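Local structure of putative silent information regulator 2 (Leishmania infantum, 5OL0) at residues 33-38 against 119-124; 37-42 against 214-219; 43-48 against 127-132; 123-128 against 142-147. The protein removes acetyl groups from protein lysines in an NAD-dependent reaction and probably regulates gene expression through chromatin structure. All blocks are in the same frame, centred on the assembly; numbering follows the deposited sequence.

Contacts 1, 2 and 4 join neighbouring strands of one parallel sheet. Strand 36-40 serves contacts 1 and 2, and strand 120-125 serves contacts 1 and 4. Contact 2 is buried and almost wholly apolar. Contact 1 is partly buried, with arginines at its outer end and aliphatic side chains further in. Contact 4 starts as regular strand pairing and ends in loop residues that include the probable proton acceptor His146. Contact 3 is smaller and buried. It has no strand pairing and rests on a serine-aspartate hydrogen bond between two loops. Contacts 2, 3 and 4 each hold residues likely to bind NAD, whereas contact 1 lies further back along the strands.

Contact 1: residues 33-38 against 119-124; sequences VRRILV and RLLRCC
Arg119 runs past the backbone of Val33 and Arg34. Its CB packs on Ile36 CD1 at 3.9 Å. The chain is extended from CG to NE, and CG and CD pass close to the carbonyl oxygen of Val33. At the tip, NH1 gives that oxygen, Val33 O, a hydrogen bond of 2.7 Å. The oxygen lies in the guanidinium plane, but NH1 stands above the carbonyl plane. The guanidinium of Arg34 lies flat over one face of Arg119, with the planes 15° apart and the centres 4.2 Å apart. Two like charges are thus stacked. Further along, Ile36 N bonds to Arg119 O and Leu121 N to Ile36 O. A beta bulge then shifts the register by one residue. Val38 N to Arg122 O and Cys124 N to Val38 O continue the parallel pairing. Val38 CG2 meets Leu120 CD1 at 3.6 Å, the two side chains crossing at about a right angle. Helix 106-116 packs on Val38 and Leu120. Arg122 forms salt bridges with Asp202 and Asp207 of helix 198-207. Strand 213-217 adjoins strand 36-40, and strand 142-144 adjoins strand 120-125.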
loop_
_atom_site.group_PDB
_atom_site.type_symbol
_atom_site.label_atom_id
_atom_site.label_comp_id
_atom_site.label_asym_id
_atom_site.label_seq_id
_atom_site.Cartn_x
_atom_site.Cartn_y
_atom_site.Cartn_z
ATOM N N VAL A 33 8.076 -19.017 -11.189
ATOM C CA VAL A 33 6.892 -18.236 -10.833
ATOM C C VAL A 33 6.956 -16.907 -11.516
ATOM O O VAL A 33 7.897 -16.181 -11.319
ATOM C CB VAL A 33 6.797 -18.028 -9.308
ATOM C CG1 VAL A 33 5.669 -17.056 -8.979
ATOM C CG2 VAL A 33 6.480 -19.381 -8.661
ATOM N N ARG A 34 5.937 -16.622 -12.305
ATOM C CA ARG A 34 5.816 -15.406 -13.097
ATOM C C ARG A 34 4.620 -14.526 -12.770
ATOM O O ARG A 34 4.518 -13.417 -13.303
ATOM C CB ARG A 34 5.587 -15.783 -14.604
ATOM C CG ARG A 34 6.703 -16.519 -15.306
ATOM C CD ARG A 34 7.879 -15.597 -15.538
ATOM N NE ARG A 34 9.115 -16.326 -15.773
ATOM C CZ ARG A 34 10.328 -15.767 -15.855
ATOM N NH1 ARG A 34 10.498 -14.444 -15.761
ATOM N NH2 ARG A 34 11.389 -16.542 -16.053
ATOM N N ARG A 35 3.673 -15.016 -11.997
ATOM C CA ARG A 35 2.484 -14.269 -11.709
ATOM C C ARG A 35 2.449 -13.946 -10.169
ATOM O O ARG A 35 1.681 -14.565 -9.405
ATOM C CB ARG A 35 1.263 -15.062 -12.189
ATOM C CG ARG A 35 1.366 -15.330 -13.713
ATOM C CD ARG A 35 0.051 -15.590 -14.332
ATOM N NE ARG A 35 -0.658 -16.646 -13.615
ATOM C CZ ARG A 35 -0.663 -17.939 -13.930
ATOM N NH1 ARG A 35 0.036 -18.402 -14.978
ATOM N NH2 ARG A 35 -1.395 -18.784 -13.198
ATOM N N ILE A 36 3.341 -13.048 -9.741
ATOM C CA ILE A 36 3.461 -12.680 -8.316
ATOM C C ILE A 36 2.574 -11.435 -8.091
ATOM O O ILE A 36 2.767 -10.413 -8.721
ATOM C CB ILE A 36 4.880 -12.374 -7.837
ATOM C CG1 ILE A 36 5.788 -13.576 -8.115
ATOM C CG2 ILE A 36 4.884 -12.001 -6.346
ATOM C CD1 ILE A 36 7.280 -13.358 -7.846
ATOM N N LEU A 37 1.612 -11.569 -7.179
ATOM C CA LEU A 37 0.801 -10.437 -6.747
ATOM C C LEU A 37 1.448 -9.868 -5.489
ATOM O O LEU A 37 1.644 -10.583 -4.518
ATOM C CB LEU A 37 -0.604 -10.906 -6.460
ATOM C CG LEU A 37 -1.565 -9.872 -5.875
ATOM C CD1 LEU A 37 -1.922 -8.839 -6.908
ATOM C CD2 LEU A 37 -2.807 -10.575 -5.405
ATOM N N VAL A 38 1.803 -8.593 -5.533
ATOM C CA VAL A 38 2.406 -7.966 -4.384
ATOM C C VAL A 38 1.406 -6.982 -3.877
ATOM O O VAL A 38 0.894 -6.142 -4.631
ATOM C CB VAL A 38 3.720 -7.238 -4.751
ATOM C CG1 VAL A 38 4.399 -6.621 -3.485
ATOM C CG2 VAL A 38 4.677 -8.194 -5.409
ATOM N N ARG A 119 8.307 -11.125 -13.431
ATOM C CA ARG A 119 7.578 -11.934 -12.414
ATOM C C ARG A 119 6.402 -11.224 -11.706
ATOM O O ARG A 119 5.714 -11.854 -10.884
ATOM C CB ARG A 119 8.550 -12.472 -11.396
ATOM C CG ARG A 119 9.564 -13.450 -12.005
ATOM C CD ARG A 119 10.488 -13.940 -10.916
ATOM N NE ARG A 119 11.623 -14.700 -11.387
ATOM C CZ ARG A 119 11.615 -15.963 -11.844
ATOM N NH1 ARG A 119 10.496 -16.695 -11.986
ATOM N NH2 ARG A 119 12.780 -16.506 -12.198
ATOM N N LEU A 120 6.108 -9.971 -12.066
ATOM C CA LEU A 120 5.082 -9.231 -11.363
ATOM C C LEU A 120 3.828 -9.317 -12.102
ATOM O O LEU A 120 3.749 -8.803 -13.174
ATOM C CB LEU A 120 5.492 -7.793 -11.181
ATOM C CG LEU A 120 4.594 -6.885 -10.324
ATOM C CD1 LEU A 120 4.645 -7.286 -8.849
ATOM C CD2 LEU A 120 5.104 -5.484 -10.470
ATOM N N LEU A 121 2.801 -9.946 -11.528
ATOM C CA LEU A 121 1.460 -9.887 -12.087
ATOM C C LEU A 121 0.816 -8.502 -11.818
ATOM O O LEU A 121 0.208 -7.878 -12.687
ATOM C CB LEU A 121 0.648 -10.975 -11.476
ATOM C CG LEU A 121 -0.828 -11.094 -11.830
ATOM C CD1 LEU A 121 -1.070 -11.426 -13.313
ATOM C CD2 LEU A 121 -1.378 -12.154 -10.872
ATOM N N ARG A 122 0.908 -8.027 -10.584
ATOM C CA ARG A 122 0.325 -6.722 -10.263
ATOM C C ARG A 122 0.859 -6.331 -8.924
ATOM O O ARG A 122 1.115 -7.192 -8.078
ATOM C CB ARG A 122 -1.208 -6.812 -10.202
ATOM C CG ARG A 122 -1.940 -5.512 -10.563
ATOM C CD ARG A 122 -1.929 -5.358 -12.091
ATOM N NE ARG A 122 -2.539 -4.090 -12.532
ATOM C CZ ARG A 122 -3.857 -3.932 -12.796
ATOM N NH1 ARG A 122 -4.728 -4.919 -12.632
ATOM N NH2 ARG A 122 -4.319 -2.761 -13.192
ATOM N N CYS A 123 1.048 -5.044 -8.744
ATOM C CA CYS A 123 1.348 -4.501 -7.440
ATOM C C CYS A 123 0.136 -3.677 -7.017
ATOM O O CYS A 123 -0.268 -2.750 -7.737
ATOM C CB CYS A 123 2.583 -3.583 -7.490
ATOM S SG CYS A 123 2.898 -2.811 -5.869
ATOM N N CYS A 124 -0.435 -4.001 -5.864
ATOM C CA CYS A 124 -1.618 -3.284 -5.361
ATOM C C CYS A 124 -1.225 -2.708 -4.024
ATOM O O CYS A 124 -0.871 -3.465 -3.117
ATOM C CB CYS A 124 -2.753 -4.262 -5.164
ATOM S SG CYS A 124 -3.448 -5.004 -6.707
#

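Contact 2: residues 37-42 against 214-219; sequences LVLVGA and VIIIGT
Leu39 lies alongside Ile216, with CD1 of Leu39 4.1 Å from CG1 of Ile216, and both side chains point the same way. Leu39 CG also meets Val214 CG2 at 4.2 Å. That one methyl does double duty. CG2, set anti to the backbone N of Val214, comes 3.5 Å from Leu37 O and also reaches Leu37 CD2 at 4.1 Å. Leu37, Leu39, Val214 and Ile216 therefore form one apolar face of the strand pair. Val38, Val40, Ile215 and Ile217 form the other, where Val38 CG1 approaches Ile217 CD1 at 4.3 Å.

Four backbone hydrogen bonds alternate between the strands: Ile215 N to Leu37 O, Leu39 N to Ile215 O, Ile217 N to Leu39 O, and Gly41 N to Ile217 O. Ile217 N to Leu39 O is the shortest, at 2.7 Å. CA-H...O contacts lie between them. Past the strand ends the chains stay close, and Gly41 CA is 3.9 Å from Thr219 CA. Gly218 turns the chain with a positive phi of 74°.

Strands 36-40 and 213-217 are the two central strands of the six-stranded parallel sheet. The strand order 3-2-1-4-5-6, with these two at its centre, is that of a Rossmann-type fold; the loops at their C-terminal ends form the dinucleotide cleft. Consistent with this, Gly218 and Thr219 probably bind NAD.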
loop_
_atom_site.group_PDB
_atom_site.type_symbol
_atom_site.label_atom_id
_atom_site.label_comp_id
_atom_site.label_asym_id
_atom_site.label_seq_id
_atom_site.Cartn_x
_atom_site.Cartn_y
_atom_site.Cartn_z
ATOM N N LEU A 37 1.612 -11.569 -7.179
ATOM C CA LEU A 37 0.801 -10.437 -6.747
ATOM C C LEU A 37 1.448 -9.868 -5.489
ATOM O O LEU A 37 1.644 -10.583 -4.518
ATOM C CB LEU A 37 -0.604 -10.906 -6.460
ATOM C CG LEU A 37 -1.565 -9.872 -5.875
ATOM C CD1 LEU A 37 -1.922 -8.839 -6.908
ATOM C CD2 LEU A 37 -2.807 -10.575 -5.405
ATOM N N VAL A 38 1.803 -8.593 -5.533
ATOM C CA VAL A 38 2.406 -7.966 -4.384
ATOM C C VAL A 38 1.406 -6.982 -3.877
ATOM O O VAL A 38 0.894 -6.142 -4.631
ATOM C CB VAL A 38 3.720 -7.238 -4.751
ATOM C CG1 VAL A 38 4.399 -6.621 -3.485
ATOM C CG2 VAL A 38 4.677 -8.194 -5.409
ATOM N N LEU A 39 1.132 -7.079 -2.597
ATOM C CA LEU A 39 0.325 -6.110 -1.847
ATOM C C LEU A 39 1.160 -5.341 -0.848
ATOM O O LEU A 39 1.975 -5.928 -0.110
ATOM C CB LEU A 39 -0.761 -6.841 -1.042
ATOM C CG LEU A 39 -1.553 -7.879 -1.809
ATOM C CD1 LEU A 39 -2.666 -8.442 -0.949
ATOM C CD2 LEU A 39 -2.153 -7.302 -3.085
ATOM N N VAL A 40 0.907 -4.038 -0.747
ATOM C CA VAL A 40 1.745 -3.153 -0.015
ATOM C C VAL A 40 0.928 -2.308 0.926
ATOM O O VAL A 40 -0.086 -1.791 0.519
ATOM C CB VAL A 40 2.514 -2.215 -0.983
ATOM C CG1 VAL A 40 3.535 -1.415 -0.195
ATOM C CG2 VAL A 40 3.248 -2.994 -2.050
ATOM N N GLY A 41 1.368 -2.150 2.176
ATOM C CA GLY A 41 0.718 -1.222 3.119
ATOM C C GLY A 41 1.709 -0.351 3.887
ATOM O O GLY A 41 2.871 -0.315 3.553
ATOM N N ALA A 42 1.256 0.252 4.996
ATOM C CA ALA A 42 1.967 1.324 5.689
ATOM C C ALA A 42 3.340 0.849 6.224
ATOM O O ALA A 42 4.294 1.623 6.251
ATOM C CB ALA A 42 1.133 1.859 6.831
ATOM N N VAL A 214 1.535 -14.726 -3.584
ATOM C CA VAL A 214 1.165 -13.438 -3.076
ATOM C C VAL A 214 2.131 -13.100 -1.934
ATOM O O VAL A 214 2.491 -13.964 -1.143
ATOM C CB VAL A 214 -0.329 -13.341 -2.752
ATOM C CG1 VAL A 214 -0.757 -14.357 -1.765
ATOM C CG2 VAL A 214 -0.677 -11.962 -2.229
ATOM N N ILE A 215 2.668 -11.886 -1.978
ATOM C CA ILE A 215 3.609 -11.397 -0.994
ATOM C C ILE A 215 2.960 -10.127 -0.526
ATOM O O ILE A 215 2.641 -9.230 -1.341
ATOM C CB ILE A 215 4.986 -11.041 -1.616
ATOM C CG1 ILE A 215 5.605 -12.265 -2.314
ATOM C CG2 ILE A 215 5.925 -10.498 -0.545
ATOM C CD1 ILE A 215 6.964 -11.973 -2.975
ATOM N N ILE A 216 2.746 -10.051 0.785
ATOM C CA ILE A 216 1.880 -9.070 1.394
ATOM C C ILE A 216 2.751 -8.341 2.390
ATOM O O ILE A 216 3.150 -8.936 3.410
ATOM C CB ILE A 216 0.731 -9.789 2.146
ATOM C CG1 ILE A 216 -0.024 -10.678 1.187
ATOM C CG2 ILE A 216 -0.174 -8.802 2.933
ATOM C CD1 ILE A 216 -0.993 -11.662 1.866
ATOM N N ILE A 217 3.106 -7.086 2.085
ATOM C CA ILE A 217 4.140 -6.405 2.856
ATOM C C ILE A 217 3.591 -5.219 3.604
ATOM O O ILE A 217 3.284 -4.132 3.011
ATOM C CB ILE A 217 5.288 -5.921 1.972
ATOM C CG1 ILE A 217 5.711 -7.057 1.025
ATOM C CG2 ILE A 217 6.394 -5.338 2.881
ATOM C CD1 ILE A 217 6.821 -6.746 0.050
ATOM N N GLY A 218 3.527 -5.392 4.935
ATOM C CA GLY A 218 3.253 -4.260 5.803
ATOM C C GLY A 218 1.825 -3.783 5.774
ATOM O O GLY A 218 1.562 -2.620 6.064
ATOM N N THR A 219 0.895 -4.656 5.409
ATOM C CA THR A 219 -0.497 -4.253 5.298
ATOM C C THR A 219 -1.339 -4.645 6.514
ATOM O O THR A 219 -1.040 -5.623 7.188
ATOM C CB THR A 219 -1.201 -4.915 4.110
ATOM O OG1 THR A 219 -2.544 -4.421 4.110
ATOM C CG2 THR A 219 -1.374 -6.412 4.318
#

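Contact 3: residues 43-48 against 127-132; sequences GASVAA and NIDGLE
Two loops meet at the probable NAD site, to which Asn127, Ile128 and Asp129 belong; Ser45 and Asp129 bond across them. Ser45 OG donates a hydrogen bond to Asp129 OD2 at 2.7 Å, reaching the syn side of the carboxylate from 23° out of its plane. The same OG is also hydrogen-bonded to His108 of helix 106-116. With Asp129 CG between the backbone N and the carbonyl carbon (chi1 56°), the carboxylate lies near enough to its own loop for OD1 to accept from Leu131 N at 3.1 Å, from above the carboxylate plane. This is an Asx turn, and it leads into helix 131-134, with Gly130 at the N-cap position. The loop 43-48 follows the first strand of the Rossmann-type sheet, while 127-132 follows strand 120-125. Asn127 ND2 lies 3.3 Å from Ser45 OG, but the angle is poor for a hydrogen bond. Asn127 ND2 instead makes a weak hydrogen bond to Gly41 O. Leu131 CD1 packs on Ala48 CB at 4.0 Å and also lies 3.9 Å from the Ser45 hydroxyl oxygen, OG. Ala48 N bonds to Ser45 O at 2.8 Å within its own loop.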
loop_
_atom_site.group_PDB
_atom_site.type_symbol
_atom_site.label_atom_id
_atom_site.label_comp_id
_atom_site.label_asym_id
_atom_site.label_seq_id
_atom_site.Cartn_x
_atom_site.Cartn_y
_atom_site.Cartn_z
ATOM N N GLY A 43 3.421 -0.413 6.611
ATOM C CA GLY A 43 4.697 -0.991 7.085
ATOM C C GLY A 43 5.872 -0.874 6.122
ATOM O O GLY A 43 6.983 -0.730 6.587
ATOM N N ALA A 44 5.615 -0.889 4.802
ATOM C CA ALA A 44 6.615 -0.777 3.732
ATOM C C ALA A 44 7.263 0.576 3.620
ATOM O O ALA A 44 8.325 0.721 3.024
ATOM C CB ALA A 44 5.954 -1.098 2.387
ATOM N N SER A 45 6.587 1.597 4.119
ATOM C CA SER A 45 7.076 2.951 3.914
ATOM C C SER A 45 7.595 3.670 5.176
ATOM O O SER A 45 8.146 4.780 5.052
ATOM C CB SER A 45 5.983 3.752 3.269
ATOM O OG SER A 45 5.752 3.182 2.001
ATOM N N VAL A 46 7.476 3.023 6.339
ATOM C CA VAL A 46 8.140 3.493 7.581
ATOM C C VAL A 46 9.583 3.852 7.354
ATOM O O VAL A 46 10.029 4.949 7.725
ATOM C CB VAL A 46 8.109 2.391 8.675
ATOM C CG1 VAL A 46 8.872 2.807 9.963
ATOM C CG2 VAL A 46 6.678 2.047 8.989
ATOM N N ALA A 47 10.331 2.961 6.704
ATOM C CA ALA A 47 11.738 3.238 6.425
ATOM C C ALA A 47 11.942 4.488 5.519
ATOM O O ALA A 47 12.992 5.035 5.490
ATOM C CB ALA A 47 12.449 2.025 5.827
ATOM N N ALA A 48 10.936 4.983 4.836
ATOM C CA ALA A 48 11.112 6.212 4.103
ATOM C C ALA A 48 11.011 7.454 4.986
ATOM O O ALA A 48 11.309 8.550 4.509
ATOM C CB ALA A 48 10.147 6.310 2.962
ATOM N N ASN A 127 -1.135 2.223 0.276
ATOM C CA ASN A 127 -0.447 3.443 0.653
ATOM C C ASN A 127 -0.826 4.576 -0.323
ATOM O O ASN A 127 -1.190 4.354 -1.523
ATOM C CB ASN A 127 1.061 3.223 0.680
ATOM C CG ASN A 127 1.510 2.312 1.789
ATOM O OD1 ASN A 127 0.783 2.098 2.793
ATOM N ND2 ASN A 127 2.770 1.824 1.673
ATOM N N ILE A 128 -0.728 5.803 0.187
ATOM C CA ILE A 128 -1.074 6.976 -0.618
ATOM C C ILE A 128 0.152 7.817 -0.850
ATOM O O ILE A 128 0.048 8.992 -1.159
ATOM C CB ILE A 128 -2.210 7.743 0.046
ATOM C CG1 ILE A 128 -1.825 8.321 1.433
ATOM C CG2 ILE A 128 -3.385 6.811 0.190
ATOM C CD1 ILE A 128 -3.011 8.987 2.129
ATOM N N ASP A 129 1.328 7.193 -0.725
ATOM C CA ASP A 129 2.581 7.936 -0.791
ATOM C C ASP A 129 3.197 7.979 -2.180
ATOM O O ASP A 129 4.236 8.560 -2.340
ATOM C CB ASP A 129 3.562 7.412 0.269
ATOM C CG ASP A 129 3.846 5.883 0.168
ATOM O OD1 ASP A 129 3.796 5.326 -0.962
ATOM O OD2 ASP A 129 4.132 5.245 1.245
ATOM N N GLY A 130 2.627 7.280 -3.166
ATOM C CA GLY A 130 3.218 7.216 -4.500
ATOM C C GLY A 130 4.623 6.604 -4.650
ATOM O O GLY A 130 5.257 6.703 -5.718
ATOM N N LEU A 131 5.125 5.911 -3.646
ATOM C CA LEU A 131 6.466 5.372 -3.775
ATOM C C LEU A 131 6.671 4.203 -4.704
ATOM O O LEU A 131 7.769 3.990 -5.154
ATOM C CB LEU A 131 7.057 5.056 -2.409
ATOM C CG LEU A 131 7.129 6.266 -1.522
ATOM C CD1 LEU A 131 7.583 5.922 -0.099
ATOM C CD2 LEU A 131 8.016 7.361 -2.111
ATOM N N GLU A 132 5.656 3.417 -4.959
ATOM C CA GLU A 132 5.761 2.364 -5.951
ATOM C C GLU A 132 6.042 3.008 -7.343
ATOM O O GLU A 132 6.935 2.573 -8.084
ATOM C CB GLU A 132 4.497 1.526 -6.010
ATOM C CG GLU A 132 4.132 0.792 -4.704
ATOM C CD GLU A 132 3.357 1.671 -3.704
ATOM O OE1 GLU A 132 3.025 2.887 -3.992
ATOM O OE2 GLU A 132 3.139 1.174 -2.601
#

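Contact 4: residues 123-128 against 142-147; sequences CCTQNI and LVEAHG
The imidazole of His146 and the side chain of Gln126 run side by side and point the same way, with amide and ring planes 69° apart. Gln126 CB is 3.6 Å from both ND1 and CE1 of the ring. ND1 donates to Gln126 O at 3.2 Å. It meets a lone pair in the carbonyl plane, but the oxygen lies 27° out of the ring plane and the bond is bent. The modified side chain of the bound peptide also packs on His146, the probable proton acceptor. A water accepts from His146 N at 3.0 Å and lies 2.6 Å from Asn127 O. Thr125 OG1, anti to its own backbone N, takes the N-H of Asn127 in an ST turn and is also bonded to Glu132. Thr125 CG2 packs on Glu144 CA at 3.8 Å. Regular parallel bonds precede the loops: Val143 N to Cys123 O and Thr125 N to Val143 O. Ala145 N to Thr125 O follows. Strand 142-144 is one edge of the sheet, and 120-125 separates it from 36-40. Helix 131-134 links the two strands in a beta-alpha-beta unit and packs on Cys123 and Leu142. Helix 198-207 touches Cys124 and Ala145.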
loop_
_atom_site.group_PDB
_atom_site.type_symbol
_atom_site.label_atom_id
_atom_site.label_comp_id
_atom_site.label_asym_id
_atom_site.label_seq_id
_atom_site.Cartn_x
_atom_site.Cartn_y
_atom_site.Cartn_z
ATOM N N CYS A 123 1.048 -5.044 -8.744
ATOM C CA CYS A 123 1.348 -4.501 -7.440
ATOM C C CYS A 123 0.136 -3.677 -7.017
ATOM O O CYS A 123 -0.268 -2.750 -7.737
ATOM C CB CYS A 123 2.583 -3.583 -7.490
ATOM S SG CYS A 123 2.898 -2.811 -5.869
ATOM N N CYS A 124 -0.435 -4.001 -5.864
ATOM C CA CYS A 124 -1.618 -3.284 -5.361
ATOM C C CYS A 124 -1.225 -2.708 -4.024
ATOM O O CYS A 124 -0.871 -3.465 -3.117
ATOM C CB CYS A 124 -2.753 -4.262 -5.164
ATOM S SG CYS A 124 -3.448 -5.004 -6.707
ATOM N N THR A 125 -1.319 -1.396 -3.884
ATOM C CA THR A 125 -0.881 -0.707 -2.663
ATOM C C THR A 125 -2.060 0.013 -2.027
ATOM O O THR A 125 -2.890 0.577 -2.690
ATOM C CB THR A 125 0.248 0.289 -2.972
ATOM O OG1 THR A 125 0.682 0.937 -1.780
ATOM C CG2 THR A 125 -0.149 1.376 -4.021
ATOM N N GLN A 126 -2.158 -0.053 -0.732
ATOM C CA GLN A 126 -3.086 0.752 -0.001
ATOM C C GLN A 126 -2.428 2.045 0.519
ATOM O O GLN A 126 -3.112 2.893 1.049
ATOM C CB GLN A 126 -3.707 -0.053 1.141
ATOM C CG GLN A 126 -2.839 -0.596 2.227
ATOM C CD GLN A 126 -3.676 -1.406 3.220
ATOM O OE1 GLN A 126 -4.703 -0.971 3.681
ATOM N NE2 GLN A 126 -3.249 -2.535 3.527
ATOM N N ASN A 127 -1.135 2.223 0.276
ATOM C CA ASN A 127 -0.447 3.443 0.653
ATOM C C ASN A 127 -0.826 4.576 -0.323
ATOM O O ASN A 127 -1.190 4.354 -1.523
ATOM C CB ASN A 127 1.061 3.223 0.680
ATOM C CG ASN A 127 1.510 2.312 1.789
ATOM O OD1 ASN A 127 0.783 2.098 2.793
ATOM N ND2 ASN A 127 2.770 1.824 1.673
ATOM N N ILE A 128 -0.728 5.803 0.187
ATOM C CA ILE A 128 -1.074 6.976 -0.618
ATOM C C ILE A 128 0.152 7.817 -0.850
ATOM O O ILE A 128 0.048 8.992 -1.159
ATOM C CB ILE A 128 -2.210 7.743 0.046
ATOM C CG1 ILE A 128 -1.825 8.321 1.433
ATOM C CG2 ILE A 128 -3.385 6.811 0.190
ATOM C CD1 ILE A 128 -3.011 8.987 2.129
ATOM N N LEU A 142 0.810 -1.248 -11.750
ATOM C CA LEU A 142 0.568 -0.643 -10.448
ATOM C C LEU A 142 -0.907 -0.272 -10.269
ATOM O O LEU A 142 -1.455 0.386 -11.116
ATOM C CB LEU A 142 1.392 0.609 -10.277
ATOM C CG LEU A 142 1.130 1.432 -9.015
ATOM C CD1 LEU A 142 1.533 0.580 -7.795
ATOM C CD2 LEU A 142 1.921 2.750 -9.091
ATOM N N VAL A 143 -1.475 -0.655 -9.125
ATOM C CA VAL A 143 -2.777 -0.200 -8.672
ATOM C C VAL A 143 -2.631 0.533 -7.356
ATOM O O VAL A 143 -2.323 -0.080 -6.307
ATOM C CB VAL A 143 -3.686 -1.393 -8.530
ATOM C CG1 VAL A 143 -5.071 -0.967 -8.014
ATOM C CG2 VAL A 143 -3.778 -2.105 -9.893
ATOM N N GLU A 144 -2.844 1.852 -7.425
ATOM C CA GLU A 144 -2.940 2.741 -6.256
ATOM C C GLU A 144 -4.349 2.644 -5.792
ATOM O O GLU A 144 -5.151 3.479 -6.156
ATOM C CB GLU A 144 -2.571 4.199 -6.650
ATOM C CG GLU A 144 -1.060 4.351 -6.767
ATOM C CD GLU A 144 -0.537 5.690 -7.280
ATOM O OE1 GLU A 144 -1.215 6.300 -8.109
ATOM O OE2 GLU A 144 0.584 6.106 -6.896
ATOM N N ALA A 145 -4.672 1.617 -5.000
ATOM C CA ALA A 145 -6.050 1.345 -4.678
ATOM C C ALA A 145 -6.780 2.412 -3.848
ATOM O O ALA A 145 -8.013 2.458 -3.862
ATOM C CB ALA A 145 -6.161 0.001 -3.970
ATOM N N HIS A 146 -6.017 3.237 -3.138
ATOM C CA HIS A 146 -6.518 4.345 -2.351
ATOM C C HIS A 146 -6.049 5.688 -2.831
ATOM O O HIS A 146 -6.046 6.637 -2.067
ATOM C CB HIS A 146 -6.100 4.180 -0.910
ATOM C CG HIS A 146 -6.748 2.999 -0.260
ATOM N ND1 HIS A 146 -6.261 2.417 0.892
ATOM C CD2 HIS A 146 -7.841 2.284 -0.613
ATOM C CE1 HIS A 146 -7.009 1.379 1.201
ATOM N NE2 HIS A 146 -7.972 1.273 0.298
ATOM N N GLY A 147 -5.653 5.744 -4.083
ATOM C CA GLY A 147 -5.167 6.981 -4.720
ATOM C C GLY A 147 -3.865 7.479 -4.180
ATOM O O GLY A 147 -3.069 6.695 -3.663
HETATM O O HOH W 1 -3.129 3.980 -3.226
#